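Local atomic coordinates of cerato-platanin-like protein (Moniliophthora perniciosa, PDB entry 3SUL), a protein that is a secreted fungal protein of the cerato-platanin family, built on a double-psi beta-barrel fold, whose function is not established. Residues Y64-S69 and I75-V80; N85-G90 and V110-V115. All coordinates share one frame; numbering follows the deposited sequence.

Contact 1 of 2, residues Y64-S69 and I75-V80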
loop_
_atom_site.group_PDB
_atom_site.type_symbol
_atom_site.label_atom_id
_atom_site.label_comp_id
_atom_site.label_asym_id
_atom_site.label_seq_id
_atom_site.Cartn_x
_atom_site.Cartn_y
_atom_site.Cartn_z
ATOM N N TYR A 64 7.188 0.476 -0.216
ATOM C CA TYR A 64 7.416 1.892 0.023
ATOM C C TYR A 64 7.535 2.129 1.498
ATOM O O TYR A 64 6.744 1.589 2.311
ATOM C CB TYR A 64 6.297 2.761 -0.517
ATOM C CG TYR A 64 6.277 2.594 -1.998
ATOM C CD1 TYR A 64 6.967 3.491 -2.873
ATOM C CD2 TYR A 64 5.625 1.501 -2.534
ATOM C CE1 TYR A 64 6.951 3.272 -4.262
ATOM C CE2 TYR A 64 5.615 1.282 -3.885
ATOM C CZ TYR A 64 6.260 2.154 -4.752
ATOM O OH TYR A 64 6.176 1.824 -6.117
ATOM N N GLN A 65 8.568 2.871 1.848
ATOM C CA GLN A 65 8.663 3.268 3.222
ATOM C C GLN A 65 8.032 4.639 3.211
ATOM O O GLN A 65 8.491 5.534 2.482
ATOM C CB GLN A 65 10.138 3.221 3.572
ATOM C CG GLN A 65 10.441 3.791 4.866
ATOM C CD GLN A 65 11.901 4.272 4.924
ATOM O OE1 GLN A 65 12.806 3.472 4.915
ATOM N NE2 GLN A 65 12.104 5.588 4.923
ATOM N N ILE A 66 6.954 4.814 4.007
ATOM C CA ILE A 66 6.126 6.036 3.971
ATOM C C ILE A 66 6.122 6.680 5.329
ATOM O O ILE A 66 5.829 6.030 6.316
ATOM C CB ILE A 66 4.700 5.738 3.654
ATOM C CG1 ILE A 66 4.598 4.899 2.379
ATOM C CG2 ILE A 66 3.861 7.064 3.689
ATOM C CD1 ILE A 66 3.164 4.642 1.901
ATOM N N THR A 67 6.380 7.982 5.363
ATOM C CA THR A 67 6.473 8.741 6.611
ATOM C C THR A 67 5.535 9.953 6.612
ATOM O O THR A 67 5.371 10.587 5.621
ATOM C CB THR A 67 7.947 9.185 6.880
ATOM O OG1 THR A 67 8.828 8.050 6.810
ATOM C CG2 THR A 67 8.056 9.952 8.210
ATOM N N TRP A 68 4.885 10.188 7.740
ATOM C CA TRP A 68 4.066 11.345 7.899
ATOM C C TRP A 68 4.736 12.290 8.838
ATOM O O TRP A 68 4.983 11.922 10.002
ATOM C CB TRP A 68 2.744 10.965 8.539
ATOM C CG TRP A 68 1.784 12.091 8.497
ATOM C CD1 TRP A 68 1.591 12.907 7.456
ATOM C CD2 TRP A 68 0.924 12.541 9.544
ATOM N NE1 TRP A 68 0.637 13.825 7.754
ATOM C CE2 TRP A 68 0.214 13.632 9.040
ATOM C CE3 TRP A 68 0.693 12.132 10.861
ATOM C CZ2 TRP A 68 -0.732 14.328 9.794
ATOM C CZ3 TRP A 68 -0.254 12.823 11.622
ATOM C CH2 TRP A 68 -0.940 13.916 11.083
ATOM N N SER A 69 4.984 13.487 8.324
ATOM C CA SER A 69 5.540 14.568 9.160
ATOM C C SER A 69 4.730 14.927 10.394
ATOM O O SER A 69 5.308 15.460 11.350
ATOM C CB SER A 69 5.747 15.829 8.339
ATOM O OG SER A 69 6.784 15.654 7.425
ATOM N N ILE A 75 5.613 3.829 8.020
ATOM C CA ILE A 75 5.110 2.505 7.731
ATOM C C ILE A 75 5.698 2.005 6.421
ATOM O O ILE A 75 6.344 2.782 5.690
ATOM C CB ILE A 75 3.600 2.479 7.620
ATOM C CG1 ILE A 75 3.117 3.399 6.524
ATOM C CG2 ILE A 75 2.951 2.975 8.945
ATOM C CD1 ILE A 75 1.649 3.181 6.056
ATOM N N HIS A 76 5.570 0.679 6.191
ATOM C CA HIS A 76 5.893 0.083 4.913
ATOM C C HIS A 76 4.635 -0.396 4.219
ATOM O O HIS A 76 3.755 -1.012 4.814
ATOM C CB HIS A 76 6.876 -1.032 5.106
ATOM C CG HIS A 76 8.220 -0.543 5.532
ATOM N ND1 HIS A 76 8.555 -0.325 6.857
ATOM C CD2 HIS A 76 9.322 -0.232 4.803
ATOM C CE1 HIS A 76 9.810 0.102 6.913
ATOM N NE2 HIS A 76 10.292 0.181 5.679
ATOM N N VAL A 77 4.503 -0.044 2.973
ATOM C CA VAL A 77 3.343 -0.436 2.183
ATOM C C VAL A 77 3.802 -1.142 0.928
ATOM O O VAL A 77 4.725 -0.701 0.236
ATOM C CB VAL A 77 2.458 0.829 1.890
ATOM C CG1 VAL A 77 1.308 0.445 0.958
ATOM C CG2 VAL A 77 1.950 1.373 3.249
ATOM N N VAL A 78 3.125 -2.245 0.604
ATOM C CA VAL A 78 3.395 -2.960 -0.643
ATOM C C VAL A 78 2.365 -2.462 -1.624
ATOM O O VAL A 78 1.141 -2.494 -1.350
ATOM C CB VAL A 78 3.214 -4.436 -0.500
ATOM C CG1 VAL A 78 3.452 -5.148 -1.870
ATOM C CG2 VAL A 78 4.237 -4.904 0.473
ATOM N N GLY A 79 2.878 -2.001 -2.746
ATOM C CA GLY A 79 1.986 -1.439 -3.826
ATOM C C GLY A 79 1.355 -2.647 -4.522
ATOM O O GLY A 79 2.047 -3.560 -4.953
ATOM N N VAL A 80 0.013 -2.680 -4.584
ATOM C CA VAL A 80 -0.622 -3.845 -5.191
ATOM C C VAL A 80 -1.729 -3.419 -6.118
ATOM O O VAL A 80 -2.363 -4.268 -6.703
ATOM C CB VAL A 80 -1.234 -4.788 -4.143
ATOM C CG1 VAL A 80 -0.175 -5.243 -3.159
ATOM C CG2 VAL A 80 -2.356 -4.110 -3.367
HETATM O O HOH W 1 12.814 0.904 5.078
#
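Tyr64 opens the pairing with Val77, and its backbone N donates to Val77 O at 2.8 Å. Val77 N donates in turn to Tyr64 O at 2.9 Å. The same Tyr64 O also takes a CA-H...O contact from His76 CA. The phenol ring presents its edge to Val77 O, which lies in the ring plane, with CD2 nearest at 3.7 Å. Its OH is hydrogen-bonded to Thr51 and Thr62. Gln65 pairs with His76 on the other face of the sheet, in a non-hydrogen-bonded pair. The two side chains run side by side and point the same way, with amide and imidazole planes 86° apart. Gln65 CG is anti to the backbone N (chi1 171°), which carries the chain along the imidazole, and CB lies 3.7 Å from His76 NE2. One water joins their ends: it donates to Gln65 OE1 at 2.6 Å and sits in the imidazole plane, 2.7 Å from His76 NE2. Were His76 replaced by an alanine, the water would probably lose its second partner and the Gln65 amide would be freer to turn. Ile66 forms the next hydrogen-bonded pair, with Ile75. Its N-H points almost straight at Ile75 O (2.7 Å, 177°), and Ile75 N donates back to Ile66 O. With CG1 beside the backbone N, the Ile66 side chain slants across to Val77, where Ile66 CD1 meets Val77 CG2 at 3.7 Å. Ile66 and Ile75 both also touch Leu97 of helix 91-98. This is a two-stranded antiparallel hairpin, strands 63-68 and 73-80, in the family's double-psi beta-barrel. Its chemistry is two-sided: the buried, largely apolar face of Tyr64, Ile66, Ile75 and Val77 suits the interior, while the partly exposed Gln65 and His76 can meet water.

Contact 2 of 2, residues N85-G90 and V110-V115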
loop_
_atom_site.group_PDB
_atom_site.type_symbol
_atom_site.label_atom_id
_atom_site.label_comp_id
_atom_site.label_asym_id
_atom_site.label_seq_id
_atom_site.Cartn_x
_atom_site.Cartn_y
_atom_site.Cartn_z
ATOM N N ASN A 85 -3.701 9.096 -7.317
ATOM C CA ASN A 85 -2.788 10.045 -6.753
ATOM C C ASN A 85 -2.278 9.591 -5.402
ATOM O O ASN A 85 -3.050 9.405 -4.396
ATOM C CB ASN A 85 -3.442 11.456 -6.714
ATOM C CG ASN A 85 -2.483 12.526 -6.263
ATOM O OD1 ASN A 85 -1.353 12.603 -6.741
ATOM N ND2 ASN A 85 -2.930 13.362 -5.326
ATOM N N GLY A 86 -0.981 9.386 -5.391
ATOM C CA GLY A 86 -0.287 9.112 -4.137
ATOM C C GLY A 86 -0.537 7.661 -3.740
ATOM O O GLY A 86 -0.361 6.773 -4.528
ATOM N N PHE A 87 -1.011 7.489 -2.516
ATOM C CA PHE A 87 -1.301 6.163 -1.964
ATOM C C PHE A 87 -2.705 6.096 -1.415
ATOM O O PHE A 87 -3.240 7.059 -0.839
ATOM C CB PHE A 87 -0.381 5.884 -0.767
ATOM C CG PHE A 87 1.072 5.685 -1.124
ATOM C CD1 PHE A 87 1.547 4.442 -1.569
ATOM C CD2 PHE A 87 1.984 6.718 -0.978
ATOM C CE1 PHE A 87 2.921 4.203 -1.902
ATOM C CE2 PHE A 87 3.371 6.482 -1.293
ATOM C CZ PHE A 87 3.819 5.249 -1.793
ATOM N N ASN A 88 -3.354 4.956 -1.636
ATOM C CA ASN A 88 -4.529 4.613 -0.868
ATOM C C ASN A 88 -4.080 3.424 -0.117
ATOM O O ASN A 88 -3.663 2.450 -0.761
ATOM C CB ASN A 88 -5.695 4.235 -1.799
ATOM C CG ASN A 88 -5.876 5.221 -2.964
ATOM O OD1 ASN A 88 -5.825 6.447 -2.774
ATOM N ND2 ASN A 88 -6.123 4.694 -4.169
ATOM N N VAL A 89 -4.176 3.485 1.203
ATOM C CA VAL A 89 -3.801 2.417 2.094
ATOM C C VAL A 89 -4.982 2.002 2.997
ATOM O O VAL A 89 -6.008 2.642 3.015
ATOM C CB VAL A 89 -2.544 2.846 2.929
ATOM C CG1 VAL A 89 -1.399 3.174 1.960
ATOM C CG2 VAL A 89 -2.854 4.111 3.775
ATOM N N GLY A 90 -4.810 0.995 3.839
ATOM C CA GLY A 90 -5.893 0.647 4.773
ATOM C C GLY A 90 -6.040 1.710 5.851
ATOM O O GLY A 90 -5.238 2.643 5.943
ATOM N N VAL A 110 2.200 12.880 2.738
ATOM C CA VAL A 110 3.211 12.020 3.357
ATOM C C VAL A 110 4.377 12.045 2.421
ATOM O O VAL A 110 4.284 12.569 1.333
ATOM C CB VAL A 110 2.799 10.523 3.507
ATOM C CG1 VAL A 110 1.554 10.313 4.410
ATOM C CG2 VAL A 110 2.757 9.816 2.126
ATOM N N THR A 111 5.486 11.501 2.896
ATOM C CA THR A 111 6.712 11.357 2.182
ATOM C C THR A 111 6.977 9.861 2.029
ATOM O O THR A 111 6.798 9.130 2.970
ATOM C CB THR A 111 7.822 12.182 2.916
ATOM O OG1 THR A 111 9.083 11.991 2.296
ATOM C CG2 THR A 111 7.908 11.835 4.386
ATOM N N ALA A 112 7.389 9.395 0.855
ATOM C CA ALA A 112 7.580 7.972 0.573
ATOM C C ALA A 112 8.797 7.692 -0.267
ATOM O O ALA A 112 9.136 8.508 -1.132
ATOM C CB ALA A 112 6.369 7.371 -0.120
ATOM N N THR A 113 9.413 6.527 -0.037
ATOM C CA THR A 113 10.643 6.054 -0.629
ATOM C C THR A 113 10.544 4.603 -0.973
ATOM O O THR A 113 10.208 3.775 -0.148
ATOM C CB THR A 113 11.858 6.275 0.341
ATOM O OG1 THR A 113 12.017 7.675 0.454
ATOM C CG2 THR A 113 13.180 5.589 -0.156
ATOM N N LEU A 114 10.863 4.283 -2.222
ATOM C CA LEU A 114 10.937 2.907 -2.647
ATOM C C LEU A 114 12.121 2.255 -1.978
ATOM O O LEU A 114 13.209 2.829 -1.954
ATOM C CB LEU A 114 11.153 2.850 -4.201
ATOM C CG LEU A 114 11.270 1.459 -4.796
ATOM C CD1 LEU A 114 9.914 0.857 -4.738
ATOM C CD2 LEU A 114 11.730 1.525 -6.309
ATOM N N VAL A 115 11.918 1.074 -1.388
ATOM C CA VAL A 115 12.951 0.380 -0.655
ATOM C C VAL A 115 12.879 -1.074 -1.037
ATOM O O VAL A 115 11.910 -1.510 -1.690
ATOM C CB VAL A 115 12.793 0.606 0.897
ATOM C CG1 VAL A 115 12.841 2.112 1.215
ATOM C CG2 VAL A 115 11.475 -0.079 1.404
#
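Phe87 meets Ala112 through one corner of its ring. CE2 lies 3.3 Å from Ala112 CB, a close fit for two carbons, and CZ of Phe87 follows at 3.7 Å from the same methyl. The methyl approaches the ring obliquely. Phe87 CG sits anti to its own carbonyl carbon (chi1 -69°), and this sends the ring across toward strand 107-115. Towards Val110 the packing is looser: Phe87 CD2 is 4.5 Å from Val110 CG2. No hydrogen bond joins the two segments. Strands 87-89 and 107-115 are not neighbours in the sheet, so here they meet through side chains in the interior of the double-psi beta-barrel of this family. Phe87 also packs on Val4, Val49 and Ile66, and its ring stands edge-to-face with that of Tyr64. Its backbone is hydrogen-bonded to Gln5 and Gln7 of strand 4-8. The other side of strand 107-115 is different in character: Thr111 and Thr113 point away from Phe87, and Thr113 is solvent-exposed. Ala112 itself is partly exposed, whereas Phe87 and Val110 are buried.

The centres of contacts 1 and 2 lie about 5 Å apart. Along the chain, both segments of contact 1 come before those of contact 2, and strand 87-89 is the next strand after 73-80. Strands 63-68 and 107-115 are sheet neighbours, with probable backbone hydrogen bonds from Gln65 N to Thr113 O and from Thr67 N to Thr111 O. Ile66 CG2 packs on Val110 CG2 between them. Contact 1 thus supplies backbone pairing within the sheet, and contact 2 side-chain packing across its interior. Together they involve the third to sixth strands of the chain, all in one sheet.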